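PDB 3KQF: enoyl-CoA hydratase/isomerase family protein from Bacillus anthracis, which probably catalyses the reversible addition of water across the double bond of 2-enoyl-CoA thioesters, as enoyl-CoA hydratases of the crotonase fold do. Local coordinates for residues A[7-15]-A[20-28]; A[38-49]-A[90-101]. All coordinates share one frame; numbering follows the deposited sequence.

In the fold
Both contacts belong to the N-terminal part of a crotonase-family chain, and they follow one another along it. Contact 1 is the N-terminal beta hairpin, strand 10-13 being outermost in its sheet within the chain and strand 19-24 lying next to it. Contact 2 pairs helix 35-49, the next helix after that hairpin, with helix 81-99. Their centres are about 14 Å apart, and helix 35-49 serves both: I22 CD1 meets I48 CD1 at 3.6 Å, and E40 OE1 probably takes a hydrogen bond from N9 N at 2.8 Å. Contact 2 is the deeper of the two, its centre about 11 Å from that of the chain, against about 15 Å for contact 1.

Contact 1 (A[7-15]-A[20-28]); sequences LQNISVDYA and VKISLNRER
The carbonyl of N9 receives the N-H of N25, N25 N to N9 O at 2.8 Å, with the donor tilted 35° out of the carbonyl plane; this bond closes the open end of an antiparallel hairpin. Further along, S11 and S23 exchange two backbone bonds, and D13 and K21 two more. These hydrogen-bonded pairs, their side chains on one face, alternate with the non-hydrogen-bonded pairs I10-L24 and V12-I22 on the other. Near the turn, CG2 of V20 is pushed over the centre of the Y14 ring, 3.8 Å from its centroid. CG2 stands anti to the backbone N of V20, which also brings it against V12 CG1 at a tight 3.5 Å. At the opposite end, N9 and R26 run side by side with amide and guanidinium nearly perpendicular (89°), OD1 of N9 lying 3.6 Å from R26 CD. The guanidinium itself turns to S32 and D72. One water accepts from N25 ND2 and donates to the carbonyls of L7 and I10. K21 has its salt bridge with E194. Strand 20-24 continues the sheet through backbone bonds to strand 56-61, while I10 and V12 pack on I44, and I22 on I48, of helix 35-49.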
loop_
_atom_site.group_PDB
_atom_site.type_symbol
_atom_site.label_atom_id
_atom_site.label_comp_id
_atom_site.label_asym_id
_atom_site.label_seq_id
_atom_site.Cartn_x
_atom_site.Cartn_y
_atom_site.Cartn_z
ATOM N N LEU A 7 -16.356 21.555 -29.420
ATOM C CA LEU A 7 -15.351 20.526 -29.036
ATOM C C LEU A 7 -15.192 19.504 -30.158
ATOM O O LEU A 7 -16.174 18.890 -30.588
ATOM C CB LEU A 7 -15.792 19.812 -27.763
ATOM C CG LEU A 7 -15.947 20.655 -26.503
ATOM C CD1 LEU A 7 -16.561 19.798 -25.411
ATOM C CD2 LEU A 7 -14.606 21.240 -26.064
ATOM N N GLN A 8 -13.963 19.318 -30.631
ATOM C CA GLN A 8 -13.700 18.379 -31.715
ATOM C C GLN A 8 -12.947 17.118 -31.302
ATOM O O GLN A 8 -13.049 16.098 -31.974
ATOM C CB GLN A 8 -12.907 19.068 -32.832
ATOM C CG GLN A 8 -13.633 20.209 -33.527
ATOM C CD GLN A 8 -12.891 20.695 -34.760
ATOM O OE1 GLN A 8 -11.799 20.217 -35.069
ATOM N NE2 GLN A 8 -13.486 21.645 -35.476
ATOM N N ASN A 9 -12.179 17.196 -30.218
ATOM C CA ASN A 9 -11.360 16.077 -29.769
ATOM C C ASN A 9 -11.923 15.327 -28.554
ATOM O O ASN A 9 -11.416 14.265 -28.197
ATOM C CB ASN A 9 -9.948 16.585 -29.468
ATOM C CG ASN A 9 -9.237 17.089 -30.724
ATOM O OD1 ASN A 9 -8.944 16.314 -31.634
ATOM N ND2 ASN A 9 -8.945 18.380 -30.763
ATOM N N ILE A 10 -12.937 15.892 -27.909
ATOM C CA ILE A 10 -13.602 15.209 -26.801
ATOM C C ILE A 10 -15.111 15.393 -26.929
ATOM O O ILE A 10 -15.587 16.235 -27.694
ATOM C CB ILE A 10 -13.137 15.689 -25.417
ATOM C CG1 ILE A 10 -13.559 17.133 -25.165
ATOM C CG2 ILE A 10 -11.616 15.526 -25.245
ATOM C CD1 ILE A 10 -13.154 17.613 -23.789
ATOM N N SER A 11 -15.848 14.572 -26.193
ATOM C CA SER A 11 -17.304 14.616 -26.165
ATOM C C SER A 11 -17.690 14.762 -24.705
ATOM O O SER A 11 -17.049 14.175 -23.841
ATOM C CB SER A 11 -17.904 13.318 -26.707
ATOM O OG SER A 11 -17.540 13.094 -28.051
ATOM N N VAL A 12 -18.694 15.581 -24.415
ATOM C CA VAL A 12 -19.150 15.736 -23.030
ATOM C C VAL A 12 -20.630 15.409 -23.016
ATOM O O VAL A 12 -21.379 15.952 -23.820
ATOM C CB VAL A 12 -18.934 17.156 -22.498
ATOM C CG1 VAL A 12 -19.479 17.284 -21.077
ATOM C CG2 VAL A 12 -17.474 17.521 -22.517
ATOM N N ASP A 13 -21.043 14.496 -22.137
ATOM C CA ASP A 13 -22.449 14.097 -22.053
ATOM C C ASP A 13 -22.991 14.174 -20.620
ATOM O O ASP A 13 -22.473 13.497 -19.701
ATOM C CB ASP A 13 -22.639 12.687 -22.606
ATOM C CG ASP A 13 -24.108 12.261 -22.653
ATOM O OD1 ASP A 13 -25.012 13.122 -22.521
ATOM O OD2 ASP A 13 -24.361 11.055 -22.837
ATOM N N TYR A 14 -24.025 15.009 -20.464
ATOM C CA TYR A 14 -24.742 15.239 -19.204
ATOM C C TYR A 14 -26.104 14.541 -19.224
ATOM O O TYR A 14 -27.047 14.999 -18.580
ATOM C CB TYR A 14 -25.016 16.742 -19.002
ATOM C CG TYR A 14 -23.817 17.602 -18.705
ATOM C CD1 TYR A 14 -23.066 18.158 -19.727
ATOM C CD2 TYR A 14 -23.470 17.907 -17.389
ATOM C CE1 TYR A 14 -21.972 18.958 -19.452
ATOM C CE2 TYR A 14 -22.384 18.712 -17.106
ATOM C CZ TYR A 14 -21.643 19.240 -18.140
ATOM O OH TYR A 14 -20.556 20.030 -17.861
ATOM N N ALA A 15 -26.216 13.447 -19.968
ATOM C CA ALA A 15 -27.477 12.724 -20.082
ATOM C C ALA A 15 -28.001 12.280 -18.724
ATOM O O ALA A 15 -29.174 12.468 -18.425
ATOM C CB ALA A 15 -27.325 11.513 -21.018
ATOM N N VAL A 20 -21.563 13.607 -15.259
ATOM C CA VAL A 20 -21.049 14.047 -16.546
ATOM C C VAL A 20 -20.054 13.000 -17.031
ATOM O O VAL A 20 -19.251 12.507 -16.237
ATOM C CB VAL A 20 -20.375 15.457 -16.486
ATOM C CG1 VAL A 20 -19.207 15.469 -15.568
ATOM C CG2 VAL A 20 -19.983 15.925 -17.908
ATOM N N LYS A 21 -20.133 12.641 -18.306
ATOM C CA LYS A 21 -19.236 11.641 -18.908
ATOM C C LYS A 21 -18.430 12.333 -19.977
ATOM O O LYS A 21 -19.002 12.880 -20.932
ATOM C CB LYS A 21 -20.034 10.480 -19.527
ATOM C CG LYS A 21 -19.165 9.396 -20.149
ATOM C CD LYS A 21 -19.952 8.276 -20.822
ATOM C CE LYS A 21 -20.635 8.744 -22.089
ATOM N NZ LYS A 21 -21.141 7.607 -22.889
ATOM N N ILE A 22 -17.114 12.354 -19.795
ATOM C CA ILE A 22 -16.200 12.955 -20.743
ATOM C C ILE A 22 -15.549 11.824 -21.538
ATOM O O ILE A 22 -15.003 10.901 -20.945
ATOM C CB ILE A 22 -15.088 13.739 -20.031
ATOM C CG1 ILE A 22 -15.686 14.800 -19.096
ATOM C CG2 ILE A 22 -14.173 14.377 -21.060
ATOM C CD1 ILE A 22 -14.660 15.535 -18.264
ATOM N N SER A 23 -15.637 11.875 -22.864
ATOM C CA SER A 23 -15.060 10.828 -23.701
ATOM C C SER A 23 -13.964 11.365 -24.622
ATOM O O SER A 23 -14.217 12.285 -25.422
ATOM C CB SER A 23 -16.144 10.183 -24.571
ATOM O OG SER A 23 -17.230 9.693 -23.819
ATOM N N LEU A 24 -12.752 10.819 -24.523
ATOM C CA LEU A 24 -11.695 11.204 -25.464
ATOM C C LEU A 24 -12.242 10.766 -26.825
ATOM O O LEU A 24 -12.716 9.640 -26.964
ATOM C CB LEU A 24 -10.357 10.538 -25.148
ATOM C CG LEU A 24 -9.785 10.761 -23.750
ATOM C CD1 LEU A 24 -8.430 10.091 -23.619
ATOM C CD2 LEU A 24 -9.667 12.245 -23.400
ATOM N N ASN A 25 -12.181 11.651 -27.817
ATOM C CA ASN A 25 -12.788 11.395 -29.121
ATOM C C ASN A 25 -11.856 11.558 -30.325
ATOM O O ASN A 25 -12.072 12.415 -31.189
ATOM C CB ASN A 25 -14.009 12.311 -29.290
ATOM C CG ASN A 25 -14.888 11.911 -30.463
ATOM O OD1 ASN A 25 -14.976 10.732 -30.821
ATOM N ND2 ASN A 25 -15.571 12.896 -31.055
ATOM N N ARG A 26 -10.836 10.710 -30.372
ATOM C CA ARG A 26 -9.891 10.664 -31.461
ATOM C C ARG A 26 -9.658 9.189 -31.781
ATOM O O ARG A 26 -8.532 8.715 -31.725
ATOM C CB ARG A 26 -8.573 11.327 -31.068
ATOM C CG ARG A 26 -8.657 12.782 -30.668
ATOM C CD ARG A 26 -7.227 13.318 -30.547
ATOM N NE ARG A 26 -6.601 13.435 -31.862
ATOM C CZ ARG A 26 -5.300 13.323 -32.112
ATOM N NH1 ARG A 26 -4.436 13.006 -31.141
ATOM N NH2 ARG A 26 -4.862 13.465 -33.361
ATOM N N GLU A 27 -10.731 8.467 -32.112
ATOM C CA GLU A 27 -10.635 7.018 -32.389
ATOM C C GLU A 27 -9.562 6.620 -33.400
ATOM O O GLU A 27 -8.833 5.650 -33.167
ATOM C CB GLU A 27 -11.976 6.421 -32.844
ATOM C CG GLU A 27 -13.065 6.427 -31.815
ATOM C CD GLU A 27 -14.341 5.739 -32.314
ATOM O OE1 GLU A 27 -14.250 4.710 -33.029
ATOM O OE2 GLU A 27 -15.434 6.228 -31.971
ATOM N N ARG A 28 -9.480 7.344 -34.524
ATOM C CA ARG A 28 -8.476 7.055 -35.568
ATOM C C ARG A 28 -7.057 7.110 -35.031
ATOM O O ARG A 28 -6.156 6.452 -35.562
ATOM C CB ARG A 28 -8.537 8.060 -36.732
ATOM C CG ARG A 28 -9.768 8.028 -37.594
ATOM C CD ARG A 28 -9.629 9.030 -38.754
ATOM N NE ARG A 28 -8.610 8.642 -39.740
ATOM C CZ ARG A 28 -8.296 9.355 -40.827
ATOM N NH1 ARG A 28 -8.896 10.515 -41.072
ATOM N NH2 ARG A 28 -7.367 8.914 -41.672
HETATM O O HOH W 1 -15.972 15.768 -30.589
HETATM O O HOH W 2 -11.568 14.245 -33.077
HETATM O O HOH W 3 -8.529 14.082 -34.112
#

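Contact 2 (A[38-49]-A[90-101]); sequences LEELQNILTQIN and MIRTTMEMVEQL
L45 fills the middle of the interface between helices 38-49 and 90-99: its CD1 lies 3.8 Å from V98 CG2, its CD2 3.7 Å from L101 CD1, and its CB is covered by the selenomethionine methyl of M97. L101 also reaches I48 CG2 with its CD2. Toward the other end, L38 CD1 presses on I91 CG1 at 3.5 Å, and the L41 side chain crosses that of T94 at about a right angle, CD2 against CG2. The helices run nearly parallel, 24° apart, their axes 10.0 Å apart at closest approach, with knobs-into-holes packing: T94 enters a hole lined by L38, L41, Q42 and L45, and Q42 one lined by M90, T93, T94 and M97. Within the crotonase fold this pair joins the helix backing strands 10-13 and 19-24 to one that touches helix 116-123 and a second subunit. The Q42 chain is extended beyond CG and carries NE2 to T94 OG1 at 3.0 Å (161°), the acceptor nearly in the amide plane. T94 OG1 in turn donates to M90 O at 2.7 Å, which T94 N reaches from the opposite face. Outermost, T46 OG1 donates to Q42 O, and a water donates to M97 O and, weakly, to N49 OD1.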
loop_
_atom_site.group_PDB
_atom_site.type_symbol
_atom_site.label_atom_id
_atom_site.label_comp_id
_atom_site.label_asym_id
_atom_site.label_seq_id
_atom_site.Cartn_x
_atom_site.Cartn_y
_atom_site.Cartn_z
ATOM N N LEU A 38 -5.675 18.213 -25.238
ATOM C CA LEU A 38 -5.384 18.630 -23.859
ATOM C C LEU A 38 -5.997 20.002 -23.556
ATOM O O LEU A 38 -6.531 20.211 -22.465
ATOM C CB LEU A 38 -3.876 18.597 -23.579
ATOM C CG LEU A 38 -3.241 17.200 -23.617
ATOM C CD1 LEU A 38 -1.732 17.331 -23.567
ATOM C CD2 LEU A 38 -3.739 16.281 -22.499
ATOM N N GLU A 39 -5.943 20.916 -24.530
ATOM C CA GLU A 39 -6.559 22.255 -24.410
ATOM C C GLU A 39 -8.066 22.153 -24.133
ATOM O O GLU A 39 -8.580 22.799 -23.216
ATOM C CB GLU A 39 -6.328 23.062 -25.696
ATOM C CG GLU A 39 -7.074 24.404 -25.786
ATOM C CD GLU A 39 -6.600 25.431 -24.781
ATOM O OE1 GLU A 39 -5.524 25.230 -24.168
ATOM O OE2 GLU A 39 -7.298 26.458 -24.621
ATOM N N GLU A 40 -8.765 21.350 -24.936
ATOM C CA GLU A 40 -10.212 21.149 -24.764
ATOM C C GLU A 40 -10.563 20.498 -23.429
ATOM O O GLU A 40 -11.560 20.872 -22.782
ATOM C CB GLU A 40 -10.795 20.312 -25.912
ATOM C CG GLU A 40 -10.822 21.030 -27.231
ATOM C CD GLU A 40 -11.441 20.220 -28.354
ATOM O OE1 GLU A 40 -11.729 19.027 -28.158
ATOM O OE2 GLU A 40 -11.660 20.797 -29.446
ATOM N N LEU A 41 -9.763 19.514 -23.031
ATOM C CA LEU A 41 -9.985 18.818 -21.787
ATOM C C LEU A 41 -9.796 19.775 -20.605
ATOM O O LEU A 41 -10.612 19.797 -19.699
ATOM C CB LEU A 41 -9.085 17.577 -21.694
ATOM C CG LEU A 41 -9.318 16.617 -20.535
ATOM C CD1 LEU A 41 -10.790 16.191 -20.406
ATOM C CD2 LEU A 41 -8.409 15.391 -20.731
ATOM N N GLN A 42 -8.744 20.593 -20.628
ATOM C CA GLN A 42 -8.527 21.566 -19.560
ATOM C C GLN A 42 -9.692 22.559 -19.451
ATOM O O GLN A 42 -10.085 22.930 -18.359
ATOM C CB GLN A 42 -7.215 22.329 -19.754
ATOM C CG GLN A 42 -5.943 21.481 -19.592
ATOM C CD GLN A 42 -4.664 22.306 -19.704
ATOM O OE1 GLN A 42 -4.710 23.502 -19.960
ATOM N NE2 GLN A 42 -3.514 21.657 -19.516
ATOM N N ASN A 43 -10.221 23.006 -20.589
ATOM C CA ASN A 43 -11.337 23.955 -20.587
ATOM C C ASN A 43 -12.592 23.336 -19.957
ATOM O O ASN A 43 -13.270 23.986 -19.169
ATOM C CB ASN A 43 -11.627 24.466 -22.004
ATOM C CG ASN A 43 -10.464 25.267 -22.594
ATOM O OD1 ASN A 43 -9.556 25.686 -21.882
ATOM N ND2 ASN A 43 -10.506 25.496 -23.904
ATOM N N ILE A 44 -12.903 22.086 -20.302
ATOM C CA ILE A 44 -14.084 21.424 -19.733
ATOM C C ILE A 44 -13.856 21.123 -18.246
ATOM O O ILE A 44 -14.781 21.232 -17.448
ATOM C CB ILE A 44 -14.490 20.141 -20.493
ATOM C CG1 ILE A 44 -15.765 19.544 -19.882
ATOM C CG2 ILE A 44 -13.386 19.116 -20.457
ATOM C CD1 ILE A 44 -16.959 20.460 -19.913
ATOM N N LEU A 45 -12.629 20.753 -17.876
ATOM C CA LEU A 45 -12.314 20.506 -16.454
ATOM C C LEU A 45 -12.550 21.794 -15.620
ATOM O O LEU A 45 -13.055 21.726 -14.499
ATOM C CB LEU A 45 -10.892 19.977 -16.304
ATOM C CG LEU A 45 -10.701 18.536 -16.816
ATOM C CD1 LEU A 45 -9.233 18.130 -16.835
ATOM C CD2 LEU A 45 -11.520 17.537 -15.991
ATOM N N THR A 46 -12.212 22.954 -16.187
ATOM C CA THR A 46 -12.422 24.253 -15.514
ATOM C C THR A 46 -13.899 24.529 -15.300
ATOM O O THR A 46 -14.287 25.102 -14.282
ATOM C CB THR A 46 -11.813 25.420 -16.311
ATOM O OG1 THR A 46 -10.421 25.187 -16.492
ATOM C CG2 THR A 46 -12.008 26.770 -15.590
ATOM N N GLN A 47 -14.721 24.140 -16.270
ATOM C CA GLN A 47 -16.168 24.326 -16.168
ATOM C C GLN A 47 -16.757 23.404 -15.084
ATOM O O GLN A 47 -17.451 23.852 -14.188
ATOM C CB GLN A 47 -16.818 24.076 -17.537
ATOM C CG GLN A 47 -18.331 24.258 -17.577
ATOM C CD GLN A 47 -18.886 24.362 -19.004
ATOM O OE1 GLN A 47 -18.199 24.049 -19.983
ATOM N NE2 GLN A 47 -20.141 24.804 -19.119
ATOM N N ILE A 48 -16.434 22.121 -15.155
ATOM C CA ILE A 48 -16.925 21.132 -14.188
ATOM C C ILE A 48 -16.502 21.465 -12.749
ATOM O O ILE A 48 -17.270 21.262 -11.800
ATOM C CB ILE A 48 -16.464 19.716 -14.578
ATOM C CG1 ILE A 48 -17.101 19.317 -15.912
ATOM C CG2 ILE A 48 -16.850 18.711 -13.482
ATOM C CD1 ILE A 48 -16.454 18.099 -16.574
ATOM N N ASN A 49 -15.304 22.030 -12.602
ATOM C CA ASN A 49 -14.792 22.433 -11.305
ATOM C C ASN A 49 -15.768 23.379 -10.556
ATOM O O ASN A 49 -15.833 23.358 -9.321
ATOM C CB ASN A 49 -13.411 23.091 -11.486
ATOM C CG ASN A 49 -12.657 23.230 -10.198
ATOM O OD1 ASN A 49 -12.142 22.243 -9.668
ATOM N ND2 ASN A 49 -12.498 24.465 -9.729
HETATM N N MSE A 90 1.853 20.383 -20.291
HETATM C CA MSE A 90 0.433 20.357 -20.607
HETATM C C MSE A 90 -0.227 19.070 -20.108
HETATM O O MSE A 90 -1.310 19.111 -19.518
HETATM C CB MSE A 90 0.227 20.535 -22.114
HETATM C CG MSE A 90 0.502 21.939 -22.573
HETATM SE SE MSE A 90 -0.784 23.163 -21.770
HETATM C CE MSE A 90 -2.383 22.516 -22.675
ATOM N N ILE A 91 0.432 17.933 -20.332
ATOM C CA ILE A 91 -0.098 16.647 -19.886
ATOM C C ILE A 91 -0.123 16.586 -18.357
ATOM O O ILE A 91 -1.153 16.277 -17.772
ATOM C CB ILE A 91 0.692 15.427 -20.403
ATOM C CG1 ILE A 91 0.707 15.385 -21.926
ATOM C CG2 ILE A 91 0.035 14.130 -19.921
ATOM C CD1 ILE A 91 1.336 14.115 -22.476
ATOM N N ARG A 92 0.974 16.946 -17.700
ATOM C CA ARG A 92 0.983 16.817 -16.241
ATOM C C ARG A 92 -0.031 17.758 -15.574
ATOM O O ARG A 92 -0.692 17.361 -14.617
ATOM C CB ARG A 92 2.391 16.943 -15.634
ATOM C CG ARG A 92 2.926 18.307 -15.426
ATOM C CD ARG A 92 4.174 18.213 -14.514
ATOM N NE ARG A 92 5.175 17.293 -15.057
ATOM C CZ ARG A 92 6.164 17.626 -15.883
ATOM N NH1 ARG A 92 6.337 18.889 -16.279
ATOM N NH2 ARG A 92 6.999 16.685 -16.312
ATOM N N THR A 93 -0.198 18.966 -16.119
ATOM C CA THR A 93 -1.172 19.934 -15.589
ATOM C C THR A 93 -2.602 19.397 -15.715
ATOM O O THR A 93 -3.433 19.565 -14.822
ATOM C CB THR A 93 -1.061 21.271 -16.321
ATOM O OG1 THR A 93 0.201 21.866 -15.990
ATOM C CG2 THR A 93 -2.170 22.236 -15.901
ATOM N N THR A 94 -2.885 18.761 -16.836
ATOM C CA THR A 94 -4.210 18.177 -17.057
ATOM C C THR A 94 -4.509 17.091 -16.001
ATOM O O THR A 94 -5.618 17.027 -15.452
ATOM C CB THR A 94 -4.298 17.612 -18.476
ATOM O OG1 THR A 94 -3.945 18.641 -19.404
ATOM C CG2 THR A 94 -5.718 17.101 -18.766
HETATM N N MSE A 95 -3.523 16.239 -15.717
HETATM C CA MSE A 95 -3.677 15.201 -14.702
HETATM C C MSE A 95 -3.998 15.825 -13.333
HETATM O O MSE A 95 -4.864 15.344 -12.616
HETATM C CB MSE A 95 -2.423 14.335 -14.572
HETATM C CG MSE A 95 -1.917 13.717 -15.859
HETATM SE SE MSE A 95 -3.312 12.780 -16.816
HETATM C CE MSE A 95 -2.311 12.084 -18.334
ATOM N N GLU A 96 -3.289 16.884 -12.970
ATOM C CA GLU A 96 -3.540 17.564 -11.701
ATOM C C GLU A 96 -4.960 18.108 -11.633
ATOM O O GLU A 96 -5.601 18.030 -10.598
ATOM C CB GLU A 96 -2.541 18.691 -11.483
ATOM C CG GLU A 96 -1.138 18.167 -11.315
ATOM C CD GLU A 96 -0.112 19.262 -11.246
ATOM O OE1 GLU A 96 -0.223 20.244 -12.023
ATOM O OE2 GLU A 96 0.833 19.112 -10.442
HETATM N N MSE A 97 -5.450 18.652 -12.743
HETATM C CA MSE A 97 -6.807 19.194 -12.772
HETATM C C MSE A 97 -7.865 18.101 -12.587
HETATM O O MSE A 97 -8.894 18.336 -11.936
HETATM C CB MSE A 97 -7.043 19.978 -14.063
HETATM C CG MSE A 97 -6.158 21.205 -14.221
HETATM SE SE MSE A 97 -6.501 22.095 -15.945
HETATM C CE MSE A 97 -8.323 22.516 -15.589
ATOM N N VAL A 98 -7.618 16.912 -13.153
ATOM C CA VAL A 98 -8.547 15.779 -12.984
ATOM C C VAL A 98 -8.556 15.377 -11.528
ATOM O O VAL A 98 -9.612 15.236 -10.911
ATOM C CB VAL A 98 -8.109 14.524 -13.798
ATOM C CG1 VAL A 98 -8.950 13.279 -13.370
ATOM C CG2 VAL A 98 -8.213 14.780 -15.277
ATOM N N GLU A 99 -7.362 15.226 -10.971
ATOM C CA GLU A 99 -7.203 14.785 -9.605
ATOM C C GLU A 99 -7.835 15.758 -8.613
ATOM O O GLU A 99 -8.467 15.326 -7.650
ATOM C CB GLU A 99 -5.720 14.579 -9.300
ATOM C CG GLU A 99 -5.455 13.765 -8.072
ATOM C CD GLU A 99 -4.003 13.348 -7.958
ATOM O OE1 GLU A 99 -3.749 12.129 -7.789
ATOM O OE2 GLU A 99 -3.119 14.224 -8.076
ATOM N N GLN A 100 -7.695 17.055 -8.873
ATOM C CA GLN A 100 -8.242 18.093 -7.990
ATOM C C GLN A 100 -9.693 18.533 -8.192
ATOM O O GLN A 100 -10.153 19.437 -7.500
ATOM C CB GLN A 100 -7.305 19.293 -8.002
ATOM C CG GLN A 100 -5.929 18.936 -7.452
ATOM C CD GLN A 100 -4.913 20.044 -7.629
ATOM O OE1 GLN A 100 -5.251 21.141 -8.066
ATOM N NE2 GLN A 100 -3.649 19.755 -7.304
ATOM N N LEU A 101 -10.420 17.903 -9.105
ATOM C CA LEU A 101 -11.848 18.194 -9.226
ATOM C C LEU A 101 -12.513 17.857 -7.889
ATOM O O LEU A 101 -12.131 16.878 -7.226
ATOM C CB LEU A 101 -12.502 17.347 -10.298
ATOM C CG LEU A 101 -12.310 17.764 -11.735
ATOM C CD1 LEU A 101 -12.917 16.687 -12.649
ATOM C CD2 LEU A 101 -12.932 19.147 -11.961
HETATM O O HOH W 4 -9.554 20.692 -11.005
#